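Putative OmpA family lipoprotein (Burkholderia cenocepacia, PDB 5LKW) probably anchors the outer membrane to peptidoglycan as part of the Tol-Pal system, its OmpA-like periplasmic domain binding diaminopimelic acid, a component of peptidoglycan. Local coordinates at residues A[17-22]-A[113-118]; A[25-30]-A[73-78]; A[34-39]-A[81-86]; A[53-58]-A[93-98]. All blocks are in the same frame, centred on the assembly; numbering follows the deposited sequence.

Contact 1: residues A[17-22]-A[113-118]. With API (2,6-diaminopimelic acid), chain C.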
loop_
_atom_site.group_PDB
_atom_site.type_symbol
_atom_site.label_atom_id
_atom_site.label_comp_id
_atom_site.label_asym_id
_atom_site.label_seq_id
_atom_site.Cartn_x
_atom_site.Cartn_y
_atom_site.Cartn_z
ATOM N N SER A 17 -4.107 -1.495 4.282
ATOM C CA SER A 17 -2.663 -1.571 4.390
ATOM C C SER A 17 -2.188 -2.977 3.955
ATOM O O SER A 17 -2.838 -3.977 4.293
ATOM C CB SER A 17 -2.273 -1.308 5.841
ATOM O OG SER A 17 -2.477 0.044 6.237
ATOM N N ILE A 18 -1.063 -3.039 3.242
ATOM C CA ILE A 18 -0.365 -4.272 2.861
ATOM C C ILE A 18 0.975 -4.202 3.604
ATOM O O ILE A 18 1.671 -3.233 3.506
ATOM C CB ILE A 18 -0.108 -4.375 1.316
ATOM C CG1 ILE A 18 -1.403 -4.516 0.526
ATOM C CG2 ILE A 18 0.755 -5.573 0.978
ATOM C CD1 ILE A 18 -2.287 -3.308 0.587
ATOM N N TYR A 19 1.324 -5.248 4.333
ATOM C CA TYR A 19 2.610 -5.344 5.033
ATOM C C TYR A 19 3.630 -6.265 4.373
ATOM O O TYR A 19 3.270 -7.227 3.657
ATOM C CB TYR A 19 2.341 -5.863 6.427
ATOM C CG TYR A 19 1.505 -4.889 7.227
ATOM C CD1 TYR A 19 2.125 -3.921 8.086
ATOM C CD2 TYR A 19 0.118 -4.911 7.112
ATOM C CE1 TYR A 19 1.357 -3.062 8.892
ATOM C CE2 TYR A 19 -0.690 -4.053 7.918
ATOM C CZ TYR A 19 -0.064 -3.143 8.807
ATOM O OH TYR A 19 -0.895 -2.294 9.552
ATOM N N PHE A 20 4.904 -5.948 4.595
ATOM C CA PHE A 20 5.999 -6.582 3.896
ATOM C C PHE A 20 7.050 -7.171 4.870
ATOM O O PHE A 20 7.266 -6.665 5.979
ATOM C CB PHE A 20 6.696 -5.553 2.945
ATOM C CG PHE A 20 5.811 -5.056 1.830
ATOM C CD1 PHE A 20 5.816 -5.668 0.561
ATOM C CD2 PHE A 20 4.973 -3.950 2.056
ATOM C CE1 PHE A 20 4.931 -5.154 -0.508
ATOM C CE2 PHE A 20 4.158 -3.455 1.083
ATOM C CZ PHE A 20 4.086 -4.086 -0.204
ATOM N N ASP A 21 7.739 -8.214 4.423
ATOM C CA ASP A 21 8.888 -8.721 5.146
ATOM C C ASP A 21 10.090 -7.774 5.061
ATOM O O ASP A 21 10.153 -6.867 4.222
ATOM C CB ASP A 21 9.286 -10.090 4.600
ATOM C CG ASP A 21 8.326 -11.142 5.013
ATOM O OD1 ASP A 21 7.435 -10.839 5.850
ATOM O OD2 ASP A 21 8.485 -12.246 4.502
ATOM N N PHE A 22 11.054 -8.032 5.930
ATOM C CA PHE A 22 12.221 -7.212 6.042
ATOM C C PHE A 22 12.875 -7.145 4.674
ATOM O O PHE A 22 13.120 -8.184 4.054
ATOM C CB PHE A 22 13.116 -7.857 7.110
ATOM C CG PHE A 22 14.577 -7.761 6.853
ATOM C CD1 PHE A 22 15.328 -6.724 7.417
ATOM C CD2 PHE A 22 15.238 -8.778 6.127
ATOM C CE1 PHE A 22 16.729 -6.661 7.212
ATOM C CE2 PHE A 22 16.608 -8.725 5.904
ATOM C CZ PHE A 22 17.363 -7.657 6.440
ATOM N N ASN A 113 5.707 -0.558 10.122
ATOM C CA ASN A 113 6.096 0.498 9.229
ATOM C C ASN A 113 6.503 0.032 7.860
ATOM O O ASN A 113 6.696 0.903 7.007
ATOM C CB ASN A 113 7.195 1.444 9.811
ATOM C CG ASN A 113 6.755 2.127 11.135
ATOM O OD1 ASN A 113 5.561 2.359 11.384
ATOM N ND2 ASN A 113 7.726 2.395 12.001
ATOM N N ARG A 114 6.684 -1.298 7.656
ATOM C CA ARG A 114 7.042 -1.901 6.340
ATOM C C ARG A 114 5.722 -2.178 5.665
ATOM O O ARG A 114 5.178 -3.254 5.816
ATOM C CB ARG A 114 7.768 -3.217 6.538
ATOM C CG ARG A 114 9.184 -3.076 7.174
ATOM C CD ARG A 114 9.952 -4.412 7.022
ATOM N NE ARG A 114 9.362 -5.552 7.742
ATOM C CZ ARG A 114 9.518 -5.804 9.045
ATOM N NH1 ARG A 114 10.271 -4.972 9.790
ATOM N NH2 ARG A 114 8.963 -6.933 9.601
ATOM N N ARG A 115 5.165 -1.146 5.054
ATOM C CA ARG A 115 3.733 -1.062 4.827
ATOM C C ARG A 115 3.442 -0.209 3.620
ATOM O O ARG A 115 4.152 0.789 3.356
ATOM C CB ARG A 115 3.032 -0.410 6.044
ATOM C CG ARG A 115 1.496 -0.640 6.152
ATOM C CD ARG A 115 0.870 0.108 7.431
ATOM N NE ARG A 115 0.973 1.535 7.159
ATOM C CZ ARG A 115 1.909 2.367 7.603
ATOM N NH1 ARG A 115 2.849 1.984 8.489
ATOM N NH2 ARG A 115 1.910 3.615 7.126
ATOM N N ALA A 116 2.367 -0.571 2.909
ATOM C CA ALA A 116 1.847 0.277 1.815
ATOM C C ALA A 116 0.399 0.524 2.057
ATOM O O ALA A 116 -0.335 -0.448 2.312
ATOM C CB ALA A 116 2.042 -0.428 0.397
ATOM N N ASP A 117 -0.017 1.810 1.983
ATOM C CA ASP A 117 -1.403 2.191 2.201
ATOM C C ASP A 117 -2.077 2.665 0.908
ATOM O O ASP A 117 -1.506 3.481 0.150
ATOM C CB ASP A 117 -1.543 3.356 3.227
ATOM C CG ASP A 117 -0.871 3.073 4.563
ATOM O OD1 ASP A 117 -1.002 1.934 5.095
ATOM O OD2 ASP A 117 -0.244 4.035 5.098
ATOM N N LEU A 118 -3.346 2.250 0.779
ATOM C CA LEU A 118 -4.239 2.704 -0.276
ATOM C C LEU A 118 -4.895 3.931 0.280
ATOM O O LEU A 118 -5.690 3.829 1.222
ATOM C CB LEU A 118 -5.282 1.607 -0.604
ATOM C CG LEU A 118 -4.886 0.349 -1.427
ATOM C CD1 LEU A 118 -3.946 -0.506 -0.751
ATOM C CD2 LEU A 118 -6.102 -0.535 -1.678
HETATM C C API C . 12.571 -2.369 5.392
HETATM C CA API C . 14.028 -2.030 5.598
HETATM C C3 API C . 14.866 -2.961 6.473
HETATM C C4 API C . 16.309 -2.417 6.522
HETATM C C5 API C . 17.405 -3.450 6.201
HETATM C C6 API C . 18.820 -2.854 6.077
HETATM O O API C . 11.796 -1.441 5.576
HETATM O OXT API C . 12.118 -3.485 5.048
HETATM N N API C . 14.034 -0.717 6.241
HETATM O O HOH W 1 7.689 -9.005 8.348
#
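At the diaminopimelate pocket of this OmpA-like domain, strand 17-19 runs antiparallel along strand 115-120, and R114, just before the latter, reaches the loop that follows Y19. I18 and A116 form a hydrogen-bonded pair, I18 N lying 2.8 Å from A116 O, and F20 N bonds R114 O. Bent at its third torsion, R114 brings NE to 3.0 Å from F20 O, while F22 CA lies over one guanidinium face and R114 CD comes 3.1 Å from ligand OXT; NH1 salt-bridges D57. A water accepts from R114 NH2 and donates to D21 OD1, itself salt-bridged to K28. On the sheet face of S17, Y19, R115 and D117, R115 CG sits 3.9 Å from the Y19 ring centroid. R115 grips D117 side-on, NE 2.9 Å from OD1 and NH2 3.0 Å from OD2, while NH1 bonds Q112 O. S17 OG donates to D117 OD1 at 2.7 Å. The two-nitrogen grip fixes the orientation of the guanidinium, while S17 and R115 probably stabilise the charge of D117.

Contact 2: residues A[25-30]-A[73-78]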
loop_
_atom_site.group_PDB
_atom_site.type_symbol
_atom_site.label_atom_id
_atom_site.label_comp_id
_atom_site.label_asym_id
_atom_site.label_seq_id
_atom_site.Cartn_x
_atom_site.Cartn_y
_atom_site.Cartn_z
ATOM N N TYR A 25 9.811 -6.165 -1.093
ATOM C CA TYR A 25 8.618 -5.623 -1.719
ATOM C C TYR A 25 7.696 -6.647 -2.335
ATOM O O TYR A 25 6.886 -6.254 -3.160
ATOM C CB TYR A 25 8.941 -4.497 -2.709
ATOM C CG TYR A 25 9.918 -4.890 -3.789
ATOM C CD1 TYR A 25 9.474 -5.386 -5.012
ATOM C CD2 TYR A 25 11.282 -4.753 -3.589
ATOM C CE1 TYR A 25 10.383 -5.772 -6.015
ATOM C CE2 TYR A 25 12.191 -5.122 -4.571
ATOM C CZ TYR A 25 11.740 -5.624 -5.793
ATOM O OH TYR A 25 12.660 -5.972 -6.767
ATOM N N SER A 26 7.779 -7.941 -1.942
ATOM C CA SER A 26 6.810 -8.944 -2.427
ATOM C C SER A 26 5.463 -8.778 -1.753
ATOM O O SER A 26 5.375 -8.819 -0.509
ATOM C CB SER A 26 7.230 -10.377 -2.117
ATOM O OG SER A 26 8.590 -10.562 -2.458
ATOM N N VAL A 27 4.427 -8.728 -2.561
ATOM C CA VAL A 27 3.053 -8.731 -2.068
ATOM C C VAL A 27 2.684 -10.171 -1.904
ATOM O O VAL A 27 2.500 -10.868 -2.884
ATOM C CB VAL A 27 2.051 -8.015 -3.018
ATOM C CG1 VAL A 27 0.616 -8.156 -2.529
ATOM C CG2 VAL A 27 2.418 -6.594 -3.136
ATOM N N LYS A 28 2.649 -10.628 -0.658
ATOM C CA LYS A 28 2.362 -12.050 -0.377
ATOM C C LYS A 28 0.953 -12.499 -0.889
ATOM O O LYS A 28 0.010 -11.680 -0.980
ATOM C CB LYS A 28 2.509 -12.324 1.103
ATOM C CG LYS A 28 3.932 -12.234 1.642
ATOM C CD LYS A 28 3.863 -12.465 3.133
ATOM C CE LYS A 28 4.739 -11.478 3.939
ATOM N NZ LYS A 28 4.548 -11.695 5.428
ATOM N N ASP A 29 0.845 -13.797 -1.191
ATOM C CA ASP A 29 -0.340 -14.440 -1.740
ATOM C C ASP A 29 -1.597 -14.141 -0.939
ATOM O O ASP A 29 -2.671 -13.963 -1.538
ATOM C CB ASP A 29 -0.141 -15.975 -1.793
ATOM C CG ASP A 29 0.591 -16.444 -3.049
ATOM O OD1 ASP A 29 0.739 -15.653 -4.013
ATOM O OD2 ASP A 29 1.019 -17.626 -3.066
ATOM N N GLU A 30 -1.449 -14.053 0.392
ATOM C CA GLU A 30 -2.576 -13.788 1.311
ATOM C C GLU A 30 -3.284 -12.496 0.922
ATOM O O GLU A 30 -4.419 -12.320 1.242
ATOM C CB GLU A 30 -2.131 -13.679 2.785
ATOM C CG GLU A 30 -1.146 -12.518 3.010
ATOM C CD GLU A 30 -0.486 -12.581 4.374
ATOM O OE1 GLU A 30 0.354 -13.471 4.605
ATOM O OE2 GLU A 30 -0.807 -11.730 5.209
ATOM N N ALA A 73 5.131 0.456 -3.196
ATOM C CA ALA A 73 3.896 1.067 -3.717
ATOM C C ALA A 73 3.578 0.494 -5.134
ATOM O O ALA A 73 2.383 0.276 -5.499
ATOM C CB ALA A 73 3.988 2.603 -3.685
ATOM N N GLU A 74 4.639 0.173 -5.864
ATOM C CA GLU A 74 4.588 -0.271 -7.264
ATOM C C GLU A 74 4.139 -1.707 -7.342
ATOM O O GLU A 74 3.275 -2.041 -8.176
ATOM C CB GLU A 74 5.927 -0.053 -7.988
ATOM C CG GLU A 74 6.185 1.440 -8.297
ATOM C CD GLU A 74 7.529 1.739 -8.990
ATOM O OE1 GLU A 74 8.453 0.871 -8.987
ATOM O OE2 GLU A 74 7.648 2.885 -9.497
ATOM N N ALA A 75 4.684 -2.542 -6.436
ATOM C CA ALA A 75 4.176 -3.887 -6.199
ATOM C C ALA A 75 2.633 -3.956 -5.981
ATOM O O ALA A 75 1.963 -4.826 -6.529
ATOM C CB ALA A 75 4.969 -4.566 -5.054
ATOM N N VAL A 76 2.059 -3.034 -5.202
ATOM C CA VAL A 76 0.611 -2.990 -4.958
ATOM C C VAL A 76 -0.159 -2.494 -6.225
ATOM O O VAL A 76 -1.166 -3.081 -6.625
ATOM C CB VAL A 76 0.284 -2.087 -3.742
ATOM C CG1 VAL A 76 -1.228 -1.892 -3.591
ATOM C CG2 VAL A 76 0.952 -2.629 -2.407
ATOM N N ARG A 77 0.305 -1.409 -6.796
ATOM C CA ARG A 77 -0.235 -0.855 -8.075
ATOM C C ARG A 77 -0.236 -1.937 -9.148
ATOM O O ARG A 77 -1.264 -2.215 -9.758
ATOM C CB ARG A 77 0.563 0.396 -8.519
ATOM C CG ARG A 77 0.023 1.073 -9.844
ATOM C CD ARG A 77 1.036 2.002 -10.486
ATOM N NE ARG A 77 2.156 1.177 -10.934
ATOM C CZ ARG A 77 3.396 1.592 -11.177
ATOM N NH1 ARG A 77 3.744 2.872 -11.043
ATOM N NH2 ARG A 77 4.302 0.690 -11.550
ATOM N N ARG A 78 0.900 -2.613 -9.303
ATOM C CA ARG A 78 1.044 -3.688 -10.267
ATOM C C ARG A 78 0.035 -4.817 -10.053
ATOM O O ARG A 78 -0.605 -5.301 -11.012
ATOM C CB ARG A 78 2.482 -4.221 -10.210
ATOM C CG ARG A 78 2.647 -5.638 -10.725
ATOM C CD ARG A 78 4.110 -5.945 -11.060
ATOM N NE ARG A 78 4.840 -6.330 -9.861
ATOM C CZ ARG A 78 5.726 -5.565 -9.215
ATOM N NH1 ARG A 78 6.032 -4.339 -9.642
ATOM N NH2 ARG A 78 6.311 -6.045 -8.121
HETATM O O HOH W 2 6.659 -7.562 -5.875
#
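Y25 and V27 lie against A75, V76 and R78 where the loop between strand 17-19 and helix 32-44 passes over helix 62-82, the long helix of the beta-alpha-beta unit in this OmpA-like fold. The apolar part is small and rests on one methyl of V27. CG2, anti to the carbonyl carbon, points at the helix and comes within 3.8 Å of A75 CB and 4.3 Å of V76 CG2. A branched residue suits a loop here, because its branch lets one methyl reach both A75 and V76. Alanine suits the helix side for a complementary reason: its single methyl lets the loop backbone come close, and A75 CB lies 3.2 Å from Y25 O. Both valines also pack on F20, which directly follows strand 17-19.

The polar part is carried by water and by R78, with no direct hydrogen bond between the segments. R78 folds back along its own helix so that A75 CA lies over one face of its guanidinium group, and the edge of that group faces the edge of the Y25 ring in a loose approach, with NH2 4.5 Å from Y25 CD1. A water in the guanidinium plane donates to Y25 O at 3.0 Å, and its bond from R78 NH2, though 2.7 Å long, is weak.

Contact 3: residues A[34-39]-A[81-86]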
loop_
_atom_site.group_PDB
_atom_site.type_symbol
_atom_site.label_atom_id
_atom_site.label_comp_id
_atom_site.label_asym_id
_atom_site.label_seq_id
_atom_site.Cartn_x
_atom_site.Cartn_y
_atom_site.Cartn_z
ATOM N N LEU A 34 -7.841 -9.212 -0.987
ATOM C CA LEU A 34 -7.862 -7.770 -0.733
ATOM C C LEU A 34 -7.595 -6.923 -2.002
ATOM O O LEU A 34 -8.306 -5.934 -2.261
ATOM C CB LEU A 34 -6.904 -7.421 0.414
ATOM C CG LEU A 34 -6.810 -5.967 0.894
ATOM C CD1 LEU A 34 -8.193 -5.491 1.414
ATOM C CD2 LEU A 34 -5.710 -5.871 1.977
ATOM N N MET A 35 -6.612 -7.331 -2.805
ATOM C CA MET A 35 -6.316 -6.660 -4.081
ATOM C C MET A 35 -7.559 -6.734 -5.023
ATOM O O MET A 35 -7.882 -5.773 -5.746
ATOM C CB MET A 35 -5.107 -7.317 -4.793
ATOM C CG MET A 35 -3.655 -7.155 -4.157
ATOM S SD MET A 35 -3.163 -5.445 -3.939
ATOM C CE MET A 35 -4.044 -5.032 -2.406
ATOM N N GLN A 36 -8.228 -7.887 -4.998
ATOM C CA GLN A 36 -9.407 -8.155 -5.816
ATOM C C GLN A 36 -10.571 -7.285 -5.392
ATOM O O GLN A 36 -11.267 -6.695 -6.236
ATOM C CB GLN A 36 -9.745 -9.648 -5.745
ATOM C CG GLN A 36 -8.539 -10.444 -6.231
ATOM C CD GLN A 36 -8.787 -11.895 -6.545
ATOM O OE1 GLN A 36 -8.678 -12.758 -5.653
ATOM N NE2 GLN A 36 -9.042 -12.197 -7.837
ATOM N N GLN A 37 -10.766 -7.178 -4.078
ATOM C CA GLN A 37 -11.787 -6.299 -3.579
ATOM C C GLN A 37 -11.544 -4.866 -4.011
ATOM O O GLN A 37 -12.432 -4.232 -4.623
ATOM C CB GLN A 37 -11.932 -6.423 -2.068
ATOM C CG GLN A 37 -13.040 -7.388 -1.670
ATOM C CD GLN A 37 -12.604 -8.418 -0.639
ATOM O OE1 GLN A 37 -11.431 -8.480 -0.245
ATOM N NE2 GLN A 37 -13.554 -9.249 -0.199
ATOM N N HIS A 38 -10.360 -4.349 -3.708
ATOM C CA HIS A 38 -10.056 -2.983 -4.136
ATOM C C HIS A 38 -10.146 -2.759 -5.643
ATOM O O HIS A 38 -10.721 -1.756 -6.056
ATOM C CB HIS A 38 -8.772 -2.445 -3.514
ATOM C CG HIS A 38 -8.953 -2.048 -2.079
ATOM N ND1 HIS A 38 -8.757 -2.927 -1.031
ATOM C CD2 HIS A 38 -9.382 -0.887 -1.524
ATOM C CE1 HIS A 38 -9.014 -2.309 0.109
ATOM N NE2 HIS A 38 -9.408 -1.077 -0.163
ATOM N N ALA A 39 -9.590 -3.701 -6.423
ATOM C CA ALA A 39 -9.644 -3.667 -7.889
ATOM C C ALA A 39 -11.091 -3.569 -8.407
ATOM O O ALA A 39 -11.373 -2.769 -9.298
ATOM C CB ALA A 39 -8.951 -4.875 -8.498
ATOM N N ALA A 81 -3.144 -3.312 -11.173
ATOM C CA ALA A 81 -2.996 -3.212 -12.646
ATOM C C ALA A 81 -3.354 -4.497 -13.340
ATOM O O ALA A 81 -4.195 -4.520 -14.244
ATOM C CB ALA A 81 -1.570 -2.823 -13.029
ATOM N N LEU A 82 -2.722 -5.567 -12.878
ATOM C CA LEU A 82 -2.975 -6.920 -13.346
ATOM C C LEU A 82 -4.415 -7.350 -13.231
ATOM O O LEU A 82 -4.882 -8.143 -14.058
ATOM C CB LEU A 82 -2.094 -7.920 -12.590
ATOM C CG LEU A 82 -0.786 -8.017 -13.345
ATOM C CD1 LEU A 82 0.252 -8.796 -12.535
ATOM C CD2 LEU A 82 -1.060 -8.675 -14.727
ATOM N N LEU A 83 -5.123 -6.827 -12.227
ATOM C CA LEU A 83 -6.555 -7.122 -12.102
ATOM C C LEU A 83 -7.426 -6.196 -12.947
ATOM O O LEU A 83 -8.634 -6.217 -12.838
ATOM C CB LEU A 83 -7.016 -7.159 -10.647
ATOM C CG LEU A 83 -6.300 -8.204 -9.789
ATOM C CD1 LEU A 83 -6.453 -7.906 -8.325
ATOM C CD2 LEU A 83 -6.763 -9.663 -10.084
ATOM N N GLY A 84 -6.799 -5.389 -13.785
ATOM C CA GLY A 84 -7.541 -4.514 -14.732
ATOM C C GLY A 84 -7.917 -3.111 -14.305
ATOM O O GLY A 84 -8.738 -2.460 -14.985
ATOM N N VAL A 85 -7.357 -2.620 -13.190
ATOM C CA VAL A 85 -7.555 -1.219 -12.820
ATOM C C VAL A 85 -6.774 -0.343 -13.802
ATOM O O VAL A 85 -5.670 -0.683 -14.178
ATOM C CB VAL A 85 -7.099 -0.898 -11.335
ATOM C CG1 VAL A 85 -7.268 0.569 -11.047
ATOM C CG2 VAL A 85 -7.885 -1.719 -10.323
ATOM N N ASN A 86 -7.366 0.775 -14.235
ATOM C CA ASN A 86 -6.652 1.763 -15.065
ATOM C C ASN A 86 -5.557 2.436 -14.299
ATOM O O ASN A 86 -5.800 2.943 -13.207
ATOM C CB ASN A 86 -7.579 2.914 -15.472
ATOM C CG ASN A 86 -8.739 2.459 -16.292
ATOM O OD1 ASN A 86 -8.578 2.137 -17.462
ATOM N ND2 ASN A 86 -9.933 2.435 -15.687
#
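L83 and V85 meet A39 where helix 62-82 of the OmpA-like fold ends in a Schellman motif and packs beside helix 32-44. The first shell is van der Waals packing, mostly of aliphatic groups, with no hydrogen bond across the segments. A39 faces the turn, and its CB touches both partners, 3.7 Å from L83 CB and 3.8 Å from V85 CG2. V85 comes nearer still to the helix backbone, its CG2 3.6 Å from A39 CA. Alanine suits this position because a short side chain lets the other segment approach the helix itself. L83 reaches further: its CD1 lies 3.6 Å from M35 O and 3.8 Å from M35 CB. The same leucine crosses the chain of Q36 at about a right angle, with CD1 3.9 Å from Q36 CG.

The turn itself places these two side chains. G84, with positive phi, is the C-prime residue of the Schellman motif: its N bonds A81 O while V85 N bonds M80 O. At positive phi a side chain would crowd the carbonyl oxygen of L83, so glycine suits the place. The reversal sets L83 and V85 on the same helix-facing side. Farther out, M35 and V85 both pack on M80, and M35 also on A79. Within helix 32-44, two of the residues that L83 touches are linked by the backbone bond from A39 N to M35 O, 2.8 Å long.

Contact 4: residues A[53-58]-A[93-98]. With API (2,6-diaminopimelic acid), chain C.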
loop_
_atom_site.group_PDB
_atom_site.type_symbol
_atom_site.label_atom_id
_atom_site.label_comp_id
_atom_site.label_asym_id
_atom_site.label_seq_id
_atom_site.Cartn_x
_atom_site.Cartn_y
_atom_site.Cartn_z
ATOM N N GLN A 53 0.838 4.678 -1.105
ATOM C CA GLN A 53 2.024 5.174 -0.383
ATOM C C GLN A 53 2.808 4.003 0.265
ATOM O O GLN A 53 2.284 3.308 1.158
ATOM C CB GLN A 53 1.604 6.093 0.761
ATOM C CG GLN A 53 0.669 7.234 0.414
ATOM C CD GLN A 53 0.566 8.212 1.560
ATOM O OE1 GLN A 53 0.146 7.852 2.659
ATOM N NE2 GLN A 53 0.959 9.452 1.315
ATOM N N GLY A 54 4.040 3.811 -0.197
ATOM C CA GLY A 54 5.010 2.877 0.372
ATOM C C GLY A 54 5.843 3.500 1.499
ATOM O O GLY A 54 6.308 4.634 1.387
ATOM N N ASN A 55 6.002 2.739 2.563
ATOM C CA ASN A 55 6.675 3.130 3.813
ATOM C C ASN A 55 7.663 1.982 4.122
ATOM O O ASN A 55 7.511 0.854 3.615
ATOM C CB ASN A 55 5.680 3.340 4.982
ATOM C CG ASN A 55 4.631 4.454 4.712
ATOM O OD1 ASN A 55 4.854 5.588 5.080
ATOM N ND2 ASN A 55 3.518 4.119 4.041
ATOM N N THR A 56 8.682 2.260 4.933
ATOM C CA THR A 56 9.681 1.271 5.254
ATOM C C THR A 56 9.908 1.385 6.790
ATOM O O THR A 56 9.513 2.371 7.417
ATOM C CB THR A 56 11.034 1.548 4.521
ATOM O OG1 THR A 56 11.663 2.708 5.118
ATOM C CG2 THR A 56 10.857 1.755 3.017
ATOM N N ASP A 57 10.537 0.415 7.410
ATOM C CA ASP A 57 11.047 0.735 8.771
ATOM C C ASP A 57 12.359 1.607 8.705
ATOM O O ASP A 57 12.816 1.952 7.625
ATOM C CB ASP A 57 11.148 -0.489 9.697
ATOM C CG ASP A 57 12.203 -1.492 9.229
ATOM O OD1 ASP A 57 13.371 -1.083 9.065
ATOM O OD2 ASP A 57 11.882 -2.692 9.034
ATOM N N GLU A 58 12.880 2.047 9.856
ATOM C CA GLU A 58 13.884 3.139 9.900
ATOM C C GLU A 58 15.317 2.644 9.582
ATOM O O GLU A 58 16.295 3.447 9.409
ATOM C CB GLU A 58 13.830 3.844 11.262
ATOM C CG GLU A 58 14.267 2.840 12.426
ATOM C CD GLU A 58 13.853 3.305 13.835
ATOM O OE1 GLU A 58 13.843 2.448 14.737
ATOM O OE2 GLU A 58 13.577 4.504 14.064
ATOM N N VAL A 93 3.465 6.269 -4.831
ATOM C CA VAL A 93 4.526 7.126 -4.257
ATOM C C VAL A 93 5.234 6.489 -3.038
ATOM O O VAL A 93 4.718 5.543 -2.417
ATOM C CB VAL A 93 3.975 8.491 -3.839
ATOM C CG1 VAL A 93 3.500 9.242 -5.064
ATOM C CG2 VAL A 93 2.838 8.329 -2.777
ATOM N N SER A 94 6.386 7.032 -2.681
ATOM C CA SER A 94 7.151 6.574 -1.499
ATOM C C SER A 94 7.335 7.671 -0.436
ATOM O O SER A 94 7.813 8.768 -0.768
ATOM C CB SER A 94 8.557 6.160 -1.895
ATOM O OG SER A 94 9.217 5.513 -0.775
ATOM N N LEU A 95 7.017 7.338 0.815
ATOM C CA LEU A 95 7.452 8.068 2.019
ATOM C C LEU A 95 8.730 7.536 2.714
ATOM O O LEU A 95 9.188 8.079 3.740
ATOM C CB LEU A 95 6.306 8.147 3.029
ATOM C CG LEU A 95 4.978 8.635 2.421
ATOM C CD1 LEU A 95 3.884 8.609 3.380
ATOM C CD2 LEU A 95 5.066 10.017 1.779
ATOM N N GLY A 96 9.332 6.513 2.143
ATOM C CA GLY A 96 10.524 5.966 2.705
ATOM C C GLY A 96 10.330 5.654 4.185
ATOM O O GLY A 96 9.294 5.056 4.598
ATOM N N LYS A 97 11.290 6.103 4.981
ATOM C CA LYS A 97 11.173 5.953 6.454
ATOM C C LYS A 97 10.627 7.172 7.193
ATOM O O LYS A 97 10.681 7.205 8.406
ATOM C CB LYS A 97 12.520 5.549 7.046
ATOM C CG LYS A 97 13.532 6.617 7.064
ATOM C CD LYS A 97 14.895 5.917 7.162
ATOM C CE LYS A 97 15.847 6.734 7.895
ATOM N NZ LYS A 97 16.922 5.752 8.176
ATOM N N GLU A 98 10.120 8.161 6.461
ATOM C CA GLU A 98 9.852 9.519 6.988
ATOM C C GLU A 98 8.579 9.671 7.821
ATOM O O GLU A 98 8.583 10.498 8.748
ATOM C CB GLU A 98 9.832 10.544 5.840
ATOM C CG GLU A 98 11.204 10.760 5.185
ATOM C CD GLU A 98 11.135 11.401 3.757
ATOM O OE1 GLU A 98 10.067 11.962 3.355
ATOM O OE2 GLU A 98 12.173 11.338 3.029
HETATM C C API C . 12.571 -2.369 5.392
HETATM C CA API C . 14.028 -2.030 5.598
HETATM C C3 API C . 14.866 -2.961 6.473
HETATM C C4 API C . 16.309 -2.417 6.522
HETATM C C5 API C . 17.405 -3.450 6.201
HETATM C C6 API C . 18.820 -2.854 6.077
HETATM O O API C . 11.796 -1.441 5.576
HETATM O OXT API C . 12.118 -3.485 5.048
HETATM N N API C . 14.034 -0.717 6.241
HETATM O O HOH W 3 7.352 6.345 6.062
HETATM O O HOH W 4 10.251 4.453 9.864
#
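The parallel strands of a beta-alpha-beta unit, 50-55 and 90-96, meet here, and the end of the first runs into the diaminopimelate pocket. G54 N donates to V93 O at 2.9 Å, and L95 N donates to G54 O nearly end-on to the carbonyl. Farther along, T56 N donates to G96 O (2.9 Å) from well above that carbonyl plane. G96, with positive phi, suits the type II' turn of 95-98, and S94 OG accepts from G96 N in an ST turn while also bonding L66 O of helix 62-82. Q53 and V93 lie side by side, while the Q53 amide crosses L95, its NE2 3.7 Å from L95 CD1. K97 then spans the strand ends, its NZ bonding E58 O at 2.7 Å as well as G60 O. In the pocket, D57 N donates to ligand O (2.9 Å), and the ligand amine donates to D57 OD1. R59 and R114 both hold D57 OD2, which probably fixes the carboxylate. Strand 115-120 flanks strand 50-55 on the side away from 90-96, and helix 62-82 packs on T56 and S94.

How the contacts relate
Contacts 1 and 4 belong to one sheet, in which strands 115-120 and 50-55 are neighbours, and both touch the bound diaminopimelate; their chemistry is accordingly backbone hydrogen bonding, charge and ligand binding. Contacts 2 and 3 share helix 62-82 and are bound chiefly by methyl groups, one through a loop passing over the helix and the other at the helix end. Contact 3 is largely buried, whereas contacts 1, 2 and 4 each combine buried and more open residues. F20 of contact 1 and M35 of contact 3 both meet V76 of contact 2. Contacts 3 and 4 lie on opposite sides of the chain's centre, their centres about 22 Å apart.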